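Local coordinates for O-phospho-L-seryl-tRNA:Cys-tRNA synthase (Methanocaldococcus jannaschii DSM 2661, PDB 5X6B), which probably converts O-phosphoseryl-tRNA(Cys) to cysteinyl-tRNA(Cys) with the help of a pyridoxal phosphate cofactor held as a lysine aldimine, at residues V194-G204 and I224-T233; Y139-H147 and Y173-I184. All blocks are in the same frame, centred on the assembly; numbering follows the deposited sequence.

Contact 1: V194-G204 and I224-T233; sequences VGLILLTHVDG and IPFLLNCAYT
F226 and L228 both swing CG opposite the backbone N (chi1 178° and -179°), which brings the ends of their side chains back against strand 194-200. The F226 ring presents its edge there, with CE1 3.6 Å from L199 CB, while L228 CD1 lies 3.9 Å from L199 CD2, the two side chains side by side. The other branch of L228, CD2, sits over one face of the H201 imidazole in a CH-pi contact, 4.2 Å from the ring centroid. H201 ND1 in turn shares a hydrogen bond of 3.3 Å with T233 OG1. Between the strands runs a parallel ladder of backbone bonds, from I197 N to P225 O (2.7 Å) through to H201 N on N229 O. N229 OD1 accepts from A231 N at 3.2 Å in an Asx turn, the donor standing above the carbonyl plane; N229 ND2 is hydrogen-bonded to N1 of the lysine-pyridoxal phosphate at position 255, which makes N229 part of the cofactor site. The pair lies mid-sheet between strands 139-143 and 248-252. Helices 179-188 and 212-221 cover the face carrying I197 and L199, and helix 122-132 packs on L196, L198 and L227.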
loop_
_atom_site.group_PDB
_atom_site.type_symbol
_atom_site.label_atom_id
_atom_site.label_comp_id
_atom_site.label_asym_id
_atom_site.label_seq_id
_atom_site.Cartn_x
_atom_site.Cartn_y
_atom_site.Cartn_z
ATOM N N VAL B 194 -32.580 -16.133 -11.830
ATOM C CA VAL B 194 -31.473 -16.098 -10.883
ATOM C C VAL B 194 -30.160 -15.964 -11.637
ATOM O O VAL B 194 -29.728 -16.894 -12.322
ATOM C CB VAL B 194 -31.432 -17.355 -10.001
ATOM C CG1 VAL B 194 -30.178 -17.355 -9.137
ATOM C CG2 VAL B 194 -32.680 -17.433 -9.135
ATOM N N GLY B 195 -29.534 -14.798 -11.513
ATOM C CA GLY B 195 -28.311 -14.514 -12.237
ATOM C C GLY B 195 -27.061 -14.973 -11.515
ATOM O O GLY B 195 -26.047 -15.278 -12.145
ATOM N N LEU B 196 -27.131 -15.035 -10.190
ATOM C CA LEU B 196 -25.949 -15.342 -9.400
ATOM C C LEU B 196 -26.247 -16.045 -8.076
ATOM O O LEU B 196 -27.146 -15.648 -7.326
ATOM C CB LEU B 196 -25.168 -14.053 -9.125
ATOM C CG LEU B 196 -23.819 -14.202 -8.417
ATOM C CD1 LEU B 196 -22.861 -15.012 -9.271
ATOM C CD2 LEU B 196 -23.236 -12.837 -8.093
ATOM N N ILE B 197 -25.474 -17.090 -7.796
ATOM C CA ILE B 197 -25.488 -17.729 -6.485
ATOM C C ILE B 197 -24.271 -17.290 -5.666
ATOM O O ILE B 197 -23.129 -17.386 -6.126
ATOM C CB ILE B 197 -25.507 -19.257 -6.606
ATOM C CG1 ILE B 197 -26.731 -19.700 -7.401
ATOM C CG2 ILE B 197 -25.514 -19.902 -5.230
ATOM C CD1 ILE B 197 -26.744 -21.167 -7.706
ATOM N N LEU B 198 -24.524 -16.807 -4.453
ATOM C CA LEU B 198 -23.471 -16.244 -3.612
ATOM C C LEU B 198 -23.399 -16.934 -2.249
ATOM O O LEU B 198 -24.411 -17.085 -1.565
ATOM C CB LEU B 198 -23.698 -14.737 -3.431
ATOM C CG LEU B 198 -22.637 -13.887 -2.725
ATOM C CD1 LEU B 198 -22.601 -12.495 -3.337
ATOM C CD2 LEU B 198 -22.902 -13.789 -1.228
ATOM N N LEU B 199 -22.199 -17.346 -1.855
ATOM C CA LEU B 199 -22.003 -17.947 -0.539
ATOM C C LEU B 199 -20.915 -17.225 0.254
ATOM O O LEU B 199 -19.756 -17.176 -0.160
ATOM C CB LEU B 199 -21.648 -19.432 -0.666
ATOM C CG LEU B 199 -21.294 -20.137 0.649
ATOM C CD1 LEU B 199 -22.464 -20.102 1.628
ATOM C CD2 LEU B 199 -20.839 -21.567 0.396
ATOM N N THR B 200 -21.301 -16.655 1.390
ATOM C CA THR B 200 -20.339 -16.067 2.306
ATOM C C THR B 200 -19.563 -17.195 2.972
ATOM O O THR B 200 -20.074 -17.845 3.888
ATOM C CB THR B 200 -21.024 -15.198 3.371
ATOM O OG1 THR B 200 -21.808 -14.189 2.727
ATOM C CG2 THR B 200 -19.991 -14.528 4.251
ATOM N N HIS B 201 -18.340 -17.431 2.503
ATOM C CA HIS B 201 -17.558 -18.599 2.921
ATOM C C HIS B 201 -17.361 -18.655 4.433
ATOM O O HIS B 201 -17.482 -19.718 5.042
ATOM C CB HIS B 201 -16.203 -18.609 2.223
ATOM C CG HIS B 201 -15.547 -19.951 2.207
ATOM N ND1 HIS B 201 -14.286 -20.157 1.692
ATOM C CD2 HIS B 201 -15.979 -21.159 2.639
ATOM C CE1 HIS B 201 -13.967 -21.434 1.810
ATOM N NE2 HIS B 201 -14.978 -22.064 2.380
ATOM N N VAL B 202 -17.045 -17.507 5.022
ATOM C CA VAL B 202 -17.110 -17.326 6.466
ATOM C C VAL B 202 -17.813 -15.998 6.740
ATOM O O VAL B 202 -17.356 -14.943 6.296
ATOM C CB VAL B 202 -15.705 -17.345 7.132
ATOM C CG1 VAL B 202 -15.761 -16.750 8.530
ATOM C CG2 VAL B 202 -15.158 -18.757 7.195
ATOM N N ASP B 203 -18.939 -16.049 7.443
ATOM C CA ASP B 203 -19.652 -14.824 7.782
ATOM C C ASP B 203 -18.869 -14.017 8.801
ATOM O O ASP B 203 -18.035 -14.562 9.526
ATOM C CB ASP B 203 -21.046 -15.117 8.329
ATOM C CG ASP B 203 -21.012 -15.983 9.566
ATOM O OD1 ASP B 203 -20.392 -17.072 9.522
ATOM O OD2 ASP B 203 -21.573 -15.549 10.594
ATOM N N GLY B 204 -19.162 -12.722 8.866
ATOM C CA GLY B 204 -18.443 -11.813 9.735
ATOM C C GLY B 204 -19.151 -11.513 11.037
ATOM O O GLY B 204 -18.772 -10.591 11.758
ATOM N N ILE B 224 -26.333 -22.057 -12.768
ATOM C CA ILE B 224 -26.265 -20.665 -12.331
ATOM C C ILE B 224 -24.872 -20.336 -11.796
ATOM O O ILE B 224 -24.316 -21.095 -11.001
ATOM C CB ILE B 224 -27.320 -20.366 -11.248
ATOM C CG1 ILE B 224 -28.710 -20.778 -11.735
ATOM C CG2 ILE B 224 -27.312 -18.890 -10.870
ATOM C CD1 ILE B 224 -29.773 -20.710 -10.667
ATOM N N PRO B 225 -24.296 -19.209 -12.247
ATOM C CA PRO B 225 -22.971 -18.754 -11.805
ATOM C C PRO B 225 -22.837 -18.667 -10.284
ATOM O O PRO B 225 -23.745 -18.179 -9.602
ATOM C CB PRO B 225 -22.851 -17.368 -12.442
ATOM C CG PRO B 225 -23.691 -17.458 -13.668
ATOM C CD PRO B 225 -24.850 -18.341 -13.303
ATOM N N PHE B 226 -21.702 -19.141 -9.774
ATOM C CA PHE B 226 -21.462 -19.232 -8.338
ATOM C C PHE B 226 -20.280 -18.357 -7.908
ATOM O O PHE B 226 -19.134 -18.578 -8.318
ATOM C CB PHE B 226 -21.226 -20.697 -7.946
ATOM C CG PHE B 226 -20.921 -20.913 -6.482
ATOM C CD1 PHE B 226 -21.609 -20.219 -5.500
ATOM C CD2 PHE B 226 -19.977 -21.853 -6.093
ATOM C CE1 PHE B 226 -21.336 -20.430 -4.156
ATOM C CE2 PHE B 226 -19.705 -22.075 -4.751
ATOM C CZ PHE B 226 -20.386 -21.363 -3.782
ATOM N N LEU B 227 -20.578 -17.351 -7.089
ATOM C CA LEU B 227 -19.551 -16.509 -6.487
ATOM C C LEU B 227 -19.358 -16.860 -5.016
ATOM O O LEU B 227 -20.288 -16.756 -4.212
ATOM C CB LEU B 227 -19.909 -15.027 -6.624
ATOM C CG LEU B 227 -19.168 -14.072 -5.683
ATOM C CD1 LEU B 227 -17.688 -14.019 -6.010
ATOM C CD2 LEU B 227 -19.777 -12.682 -5.732
ATOM N N LEU B 228 -18.146 -17.278 -4.669
ATOM C CA LEU B 228 -17.803 -17.577 -3.281
ATOM C C LEU B 228 -17.109 -16.378 -2.639
ATOM O O LEU B 228 -16.011 -15.994 -3.050
ATOM C CB LEU B 228 -16.912 -18.819 -3.208
ATOM C CG LEU B 228 -16.466 -19.306 -1.827
ATOM C CD1 LEU B 228 -17.652 -19.659 -0.943
ATOM C CD2 LEU B 228 -15.526 -20.488 -1.967
ATOM N N ASN B 229 -17.761 -15.772 -1.651
ATOM C CA ASN B 229 -17.172 -14.636 -0.947
ATOM C C ASN B 229 -16.093 -15.093 0.017
ATOM O O ASN B 229 -16.373 -15.427 1.168
ATOM C CB ASN B 229 -18.233 -13.846 -0.185
ATOM C CG ASN B 229 -17.661 -12.618 0.497
ATOM O OD1 ASN B 229 -16.528 -12.221 0.231
ATOM N ND2 ASN B 229 -18.439 -12.014 1.387
ATOM N N CYS B 230 -14.855 -15.092 -0.455
ATOM C CA CYS B 230 -13.743 -15.563 0.345
ATOM C C CYS B 230 -13.059 -14.453 1.132
ATOM O O CYS B 230 -11.900 -14.587 1.532
ATOM C CB CYS B 230 -12.735 -16.270 -0.542
ATOM S SG CYS B 230 -13.320 -17.863 -1.112
ATOM N N ALA B 231 -13.772 -13.353 1.338
ATOM C CA ALA B 231 -13.387 -12.416 2.375
ATOM C C ALA B 231 -13.375 -13.235 3.652
ATOM O O ALA B 231 -14.295 -14.020 3.873
ATOM C CB ALA B 231 -14.361 -11.252 2.470
ATOM N N TYR B 232 -12.324 -13.084 4.451
ATOM C CA TYR B 232 -12.147 -13.818 5.715
ATOM C C TYR B 232 -11.712 -15.270 5.583
ATOM O O TYR B 232 -11.570 -15.944 6.602
ATOM C CB TYR B 232 -13.419 -13.800 6.569
ATOM C CG TYR B 232 -13.468 -12.745 7.644
ATOM C CD1 TYR B 232 -12.333 -12.406 8.373
ATOM C CD2 TYR B 232 -14.663 -12.118 7.962
ATOM C CE1 TYR B 232 -12.385 -11.449 9.364
ATOM C CE2 TYR B 232 -14.727 -11.164 8.955
ATOM C CZ TYR B 232 -13.586 -10.833 9.653
ATOM O OH TYR B 232 -13.647 -9.878 10.640
ATOM N N THR B 233 -11.499 -15.768 4.367
ATOM C CA THR B 233 -10.887 -17.095 4.245
ATOM C C THR B 233 -9.593 -17.078 3.446
ATOM O O THR B 233 -8.608 -17.690 3.857
ATOM C CB THR B 233 -11.830 -18.134 3.601
ATOM O OG1 THR B 233 -12.241 -17.690 2.304
ATOM C CG2 THR B 233 -13.043 -18.369 4.476
#

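Contact 2: Y139-H147 and Y173-I184; sequences YVVLDKNAH and YKINLEGYKEVI
V141 and Y180 point in opposing senses and overlap flank to flank where helix 179-188, the crossover helix between strands 160-166 and 194-200, packs on strand 139-143 of the mixed sheet. V141 CG1 comes obliquely to the ring, 3.6 Å from Y180 CD1, and V141 O lies in the ring plane at its edge, 3.6 Å from Y180 CE1. The phenol thus reaches across strand 139-143, and its OH ends on the backbone O of L198 in the next strand. The other methyl of V141, CG2, meets I184 CG1 at 4.2 Å, the two side chains crossing at about a right angle; V183 CG1 adds apolar cover. Helix and strand run nearly antiparallel, at 155°. Further along, I175 crosses D143 at roughly 90°, I175 CG1 to D143 CB 3.8 Å. With chi1 at 58°, the D143 carboxylate is tucked between its own N and carbonyl carbon, and OD1 bonds T200 OG1. The I175 side chain passes N145 head to tail, its CD1 touching the amide nitrogen ND2 (3.9 Å). The N145 amide is held from two ends: OD1 meets Y166 OH, and ND2 donates to Y173 O at 3.1 Å, almost in line with that C=O bond.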
loop_
_atom_site.group_PDB
_atom_site.type_symbol
_atom_site.label_atom_id
_atom_site.label_comp_id
_atom_site.label_asym_id
_atom_site.label_seq_id
_atom_site.Cartn_x
_atom_site.Cartn_y
_atom_site.Cartn_z
ATOM N N TYR B 139 -32.126 -12.031 -9.827
ATOM C CA TYR B 139 -32.091 -12.318 -8.406
ATOM C C TYR B 139 -30.731 -12.879 -8.023
ATOM O O TYR B 139 -30.188 -13.749 -8.710
ATOM C CB TYR B 139 -33.209 -13.293 -8.017
ATOM C CG TYR B 139 -34.483 -12.612 -7.560
ATOM C CD1 TYR B 139 -34.771 -12.471 -6.208
ATOM C CD2 TYR B 139 -35.393 -12.102 -8.478
ATOM C CE1 TYR B 139 -35.930 -11.848 -5.782
ATOM C CE2 TYR B 139 -36.555 -11.471 -8.057
ATOM C CZ TYR B 139 -36.819 -11.351 -6.711
ATOM O OH TYR B 139 -37.973 -10.726 -6.292
ATOM N N VAL B 140 -30.170 -12.343 -6.943
ATOM C CA VAL B 140 -28.968 -12.901 -6.342
ATOM C C VAL B 140 -29.367 -13.778 -5.165
ATOM O O VAL B 140 -30.027 -13.317 -4.232
ATOM C CB VAL B 140 -27.990 -11.802 -5.863
ATOM C CG1 VAL B 140 -26.888 -12.405 -5.005
ATOM C CG2 VAL B 140 -27.397 -11.067 -7.047
ATOM N N VAL B 141 -28.979 -15.047 -5.215
ATOM C CA VAL B 141 -29.292 -15.965 -4.126
ATOM C C VAL B 141 -28.088 -16.097 -3.195
ATOM O O VAL B 141 -27.030 -16.578 -3.601
ATOM C CB VAL B 141 -29.712 -17.349 -4.660
ATOM C CG1 VAL B 141 -29.980 -18.304 -3.512
ATOM C CG2 VAL B 141 -30.947 -17.220 -5.543
ATOM N N LEU B 142 -28.259 -15.650 -1.952
ATOM C CA LEU B 142 -27.180 -15.636 -0.967
ATOM C C LEU B 142 -27.650 -16.128 0.399
ATOM O O LEU B 142 -28.851 -16.168 0.671
ATOM C CB LEU B 142 -26.588 -14.227 -0.842
ATOM C CG LEU B 142 -27.527 -13.014 -0.733
ATOM C CD1 LEU B 142 -28.113 -12.842 0.664
ATOM C CD2 LEU B 142 -26.807 -11.740 -1.147
ATOM N N ASP B 143 -26.702 -16.489 1.260
ATOM C CA ASP B 143 -27.022 -16.937 2.616
ATOM C C ASP B 143 -27.499 -15.774 3.484
ATOM O O ASP B 143 -27.237 -14.619 3.180
ATOM C CB ASP B 143 -25.810 -17.614 3.268
ATOM C CG ASP B 143 -24.593 -16.705 3.336
ATOM O OD1 ASP B 143 -24.432 -15.843 2.450
ATOM O OD2 ASP B 143 -23.798 -16.847 4.286
ATOM N N LYS B 144 -28.190 -16.086 4.572
ATOM C CA LYS B 144 -28.718 -15.056 5.460
ATOM C C LYS B 144 -27.630 -14.431 6.329
ATOM O O LYS B 144 -27.857 -13.411 6.980
ATOM C CB LYS B 144 -29.829 -15.634 6.341
ATOM C CG LYS B 144 -31.155 -14.914 6.187
ATOM C CD LYS B 144 -32.231 -15.471 7.105
ATOM C CE LYS B 144 -33.368 -16.076 6.286
ATOM N NZ LYS B 144 -34.602 -16.316 7.087
ATOM N N ASN B 145 -26.451 -15.046 6.332
ATOM C CA ASN B 145 -25.316 -14.528 7.093
ATOM C C ASN B 145 -24.437 -13.599 6.268
ATOM O O ASN B 145 -23.354 -13.203 6.707
ATOM C CB ASN B 145 -24.454 -15.673 7.627
ATOM C CG ASN B 145 -24.965 -16.233 8.930
ATOM O OD1 ASN B 145 -25.848 -15.656 9.569
ATOM N ND2 ASN B 145 -24.387 -17.354 9.351
ATOM N N ALA B 146 -24.901 -13.259 5.072
ATOM C CA ALA B 146 -24.089 -12.499 4.130
ATOM C C ALA B 146 -23.734 -11.110 4.653
ATOM O O ALA B 146 -24.517 -10.474 5.366
ATOM C CB ALA B 146 -24.802 -12.392 2.789
ATOM N N HIS B 147 -22.535 -10.662 4.294
ATOM C CA HIS B 147 -22.045 -9.339 4.654
ATOM C C HIS B 147 -22.879 -8.265 3.968
ATOM O O HIS B 147 -23.301 -8.445 2.823
ATOM C CB HIS B 147 -20.572 -9.201 4.268
ATOM C CG HIS B 147 -19.886 -8.029 4.896
ATOM N ND1 HIS B 147 -19.630 -6.864 4.216
ATOM C CD2 HIS B 147 -19.401 -7.848 6.152
ATOM C CE1 HIS B 147 -19.016 -6.010 5.019
ATOM N NE2 HIS B 147 -18.870 -6.586 6.198
ATOM N N TYR B 173 -26.347 -20.598 14.479
ATOM C CA TYR B 173 -26.661 -19.806 13.289
ATOM C C TYR B 173 -26.000 -20.378 12.035
ATOM O O TYR B 173 -25.392 -19.649 11.250
ATOM C CB TYR B 173 -26.255 -18.348 13.502
ATOM C CG TYR B 173 -27.098 -17.666 14.554
ATOM C CD1 TYR B 173 -28.336 -17.128 14.231
ATOM C CD2 TYR B 173 -26.670 -17.580 15.872
ATOM C CE1 TYR B 173 -29.121 -16.511 15.183
ATOM C CE2 TYR B 173 -27.452 -16.962 16.836
ATOM C CZ TYR B 173 -28.680 -16.431 16.481
ATOM O OH TYR B 173 -29.469 -15.813 17.424
ATOM N N LYS B 174 -26.131 -21.691 11.862
ATOM C CA LYS B 174 -25.565 -22.390 10.714
ATOM C C LYS B 174 -26.489 -22.344 9.497
ATOM O O LYS B 174 -27.687 -22.587 9.605
ATOM C CB LYS B 174 -25.262 -23.847 11.072
ATOM C CG LYS B 174 -24.739 -24.657 9.898
ATOM C CD LYS B 174 -24.490 -26.108 10.261
ATOM C CE LYS B 174 -23.897 -26.843 9.068
ATOM N NZ LYS B 174 -23.570 -28.254 9.380
ATOM N N ILE B 175 -25.912 -22.046 8.336
ATOM C CA ILE B 175 -26.660 -21.958 7.088
ATOM C C ILE B 175 -27.048 -23.329 6.533
ATOM O O ILE B 175 -26.228 -24.248 6.487
ATOM C CB ILE B 175 -25.847 -21.197 6.012
ATOM C CG1 ILE B 175 -25.592 -19.757 6.457
ATOM C CG2 ILE B 175 -26.553 -21.223 4.666
ATOM C CD1 ILE B 175 -26.851 -18.985 6.771
ATOM N N ASN B 176 -28.307 -23.457 6.117
ATOM C CA ASN B 176 -28.762 -24.630 5.383
ATOM C C ASN B 176 -28.302 -24.550 3.927
ATOM O O ASN B 176 -28.998 -23.995 3.079
ATOM C CB ASN B 176 -30.288 -24.747 5.458
ATOM C CG ASN B 176 -30.812 -26.066 4.905
ATOM O OD1 ASN B 176 -30.104 -26.799 4.213
ATOM N ND2 ASN B 176 -32.070 -26.366 5.205
ATOM N N LEU B 177 -27.128 -25.105 3.641
ATOM C CA LEU B 177 -26.558 -25.015 2.298
ATOM C C LEU B 177 -27.428 -25.727 1.264
ATOM O O LEU B 177 -27.470 -25.339 0.096
ATOM C CB LEU B 177 -25.134 -25.587 2.277
ATOM C CG LEU B 177 -24.106 -24.825 3.117
ATOM C CD1 LEU B 177 -22.693 -25.360 2.900
ATOM C CD2 LEU B 177 -24.169 -23.337 2.822
ATOM N N GLU B 178 -28.130 -26.764 1.703
ATOM C CA GLU B 178 -29.008 -27.517 0.819
ATOM C C GLU B 178 -30.247 -26.696 0.480
ATOM O O GLU B 178 -30.923 -26.955 -0.516
ATOM C CB GLU B 178 -29.400 -28.851 1.459
ATOM C CG GLU B 178 -28.215 -29.777 1.750
ATOM C CD GLU B 178 -27.462 -29.416 3.024
ATOM O OE1 GLU B 178 -27.915 -28.513 3.758
ATOM O OE2 GLU B 178 -26.411 -30.036 3.290
ATOM N N GLY B 179 -30.527 -25.692 1.308
ATOM C CA GLY B 179 -31.661 -24.811 1.099
ATOM C C GLY B 179 -31.518 -23.900 -0.110
ATOM O O GLY B 179 -32.466 -23.212 -0.491
ATOM N N TYR B 180 -30.332 -23.889 -0.710
ATOM C CA TYR B 180 -30.093 -23.099 -1.911
ATOM C C TYR B 180 -30.973 -23.580 -3.054
ATOM O O TYR B 180 -31.461 -22.776 -3.846
ATOM C CB TYR B 180 -28.619 -23.159 -2.324
ATOM C CG TYR B 180 -27.778 -22.036 -1.761
ATOM C CD1 TYR B 180 -27.643 -20.835 -2.444
ATOM C CD2 TYR B 180 -27.119 -22.178 -0.547
ATOM C CE1 TYR B 180 -26.872 -19.803 -1.932
ATOM C CE2 TYR B 180 -26.347 -21.156 -0.027
ATOM C CZ TYR B 180 -26.227 -19.972 -0.723
ATOM O OH TYR B 180 -25.461 -18.955 -0.202
ATOM N N LYS B 181 -31.177 -24.893 -3.130
ATOM C CA LYS B 181 -32.000 -25.474 -4.185
ATOM C C LYS B 181 -33.452 -24.993 -4.110
ATOM O O LYS B 181 -34.015 -24.550 -5.113
ATOM C CB LYS B 181 -31.952 -27.006 -4.132
ATOM C CG LYS B 181 -33.188 -27.661 -4.734
ATOM C CD LYS B 181 -32.917 -29.041 -5.315
ATOM C CE LYS B 181 -33.996 -29.405 -6.333
ATOM N NZ LYS B 181 -33.917 -30.816 -6.803
ATOM N N GLU B 182 -34.050 -25.070 -2.922
ATOM C CA GLU B 182 -35.461 -24.714 -2.756
ATOM C C GLU B 182 -35.733 -23.253 -3.091
ATOM O O GLU B 182 -36.750 -22.934 -3.704
ATOM C CB GLU B 182 -35.940 -25.007 -1.330
ATOM C CG GLU B 182 -35.334 -26.257 -0.710
ATOM C CD GLU B 182 -35.674 -26.415 0.764
ATOM O OE1 GLU B 182 -36.416 -25.567 1.309
ATOM O OE2 GLU B 182 -35.192 -27.391 1.379
ATOM N N VAL B 183 -34.819 -22.370 -2.698
ATOM C CA VAL B 183 -34.960 -20.945 -2.974
ATOM C C VAL B 183 -34.917 -20.665 -4.476
ATOM O O VAL B 183 -35.771 -19.952 -5.012
ATOM C CB VAL B 183 -33.864 -20.129 -2.264
ATOM C CG1 VAL B 183 -33.945 -18.666 -2.662
ATOM C CG2 VAL B 183 -33.991 -20.278 -0.756
ATOM N N ILE B 184 -33.923 -21.240 -5.147
ATOM C CA ILE B 184 -33.786 -21.102 -6.592
ATOM C C ILE B 184 -35.036 -21.587 -7.328
ATOM O O ILE B 184 -35.585 -20.874 -8.169
ATOM C CB ILE B 184 -32.558 -21.875 -7.110
ATOM C CG1 ILE B 184 -31.273 -21.243 -6.578
ATOM C CG2 ILE B 184 -32.537 -21.897 -8.629
ATOM C CD1 ILE B 184 -30.044 -22.094 -6.799
#

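Along the chain the two contacts come in series: contact 2 closes at residue 184, and contact 1 opens ten residues later, where helix 179-188 hands over to strand 194-200. Their centres lie 10 Å apart. Both reach the seven-stranded mixed sheet, in which strands 139-143, 194-200 and 226-229 are consecutive, parallel neighbours. L198 joins the two, its N lying 2.7 Å from V141 O in a probable hydrogen bond. Contact 2 packs helix 179-188 on one face of the sheet, and contact 1 pairs two of its inner strands. Beyond the strand ends D203 CB packs on N145 O, so the loops meet too, on the side where contact 1 reaches the cofactor.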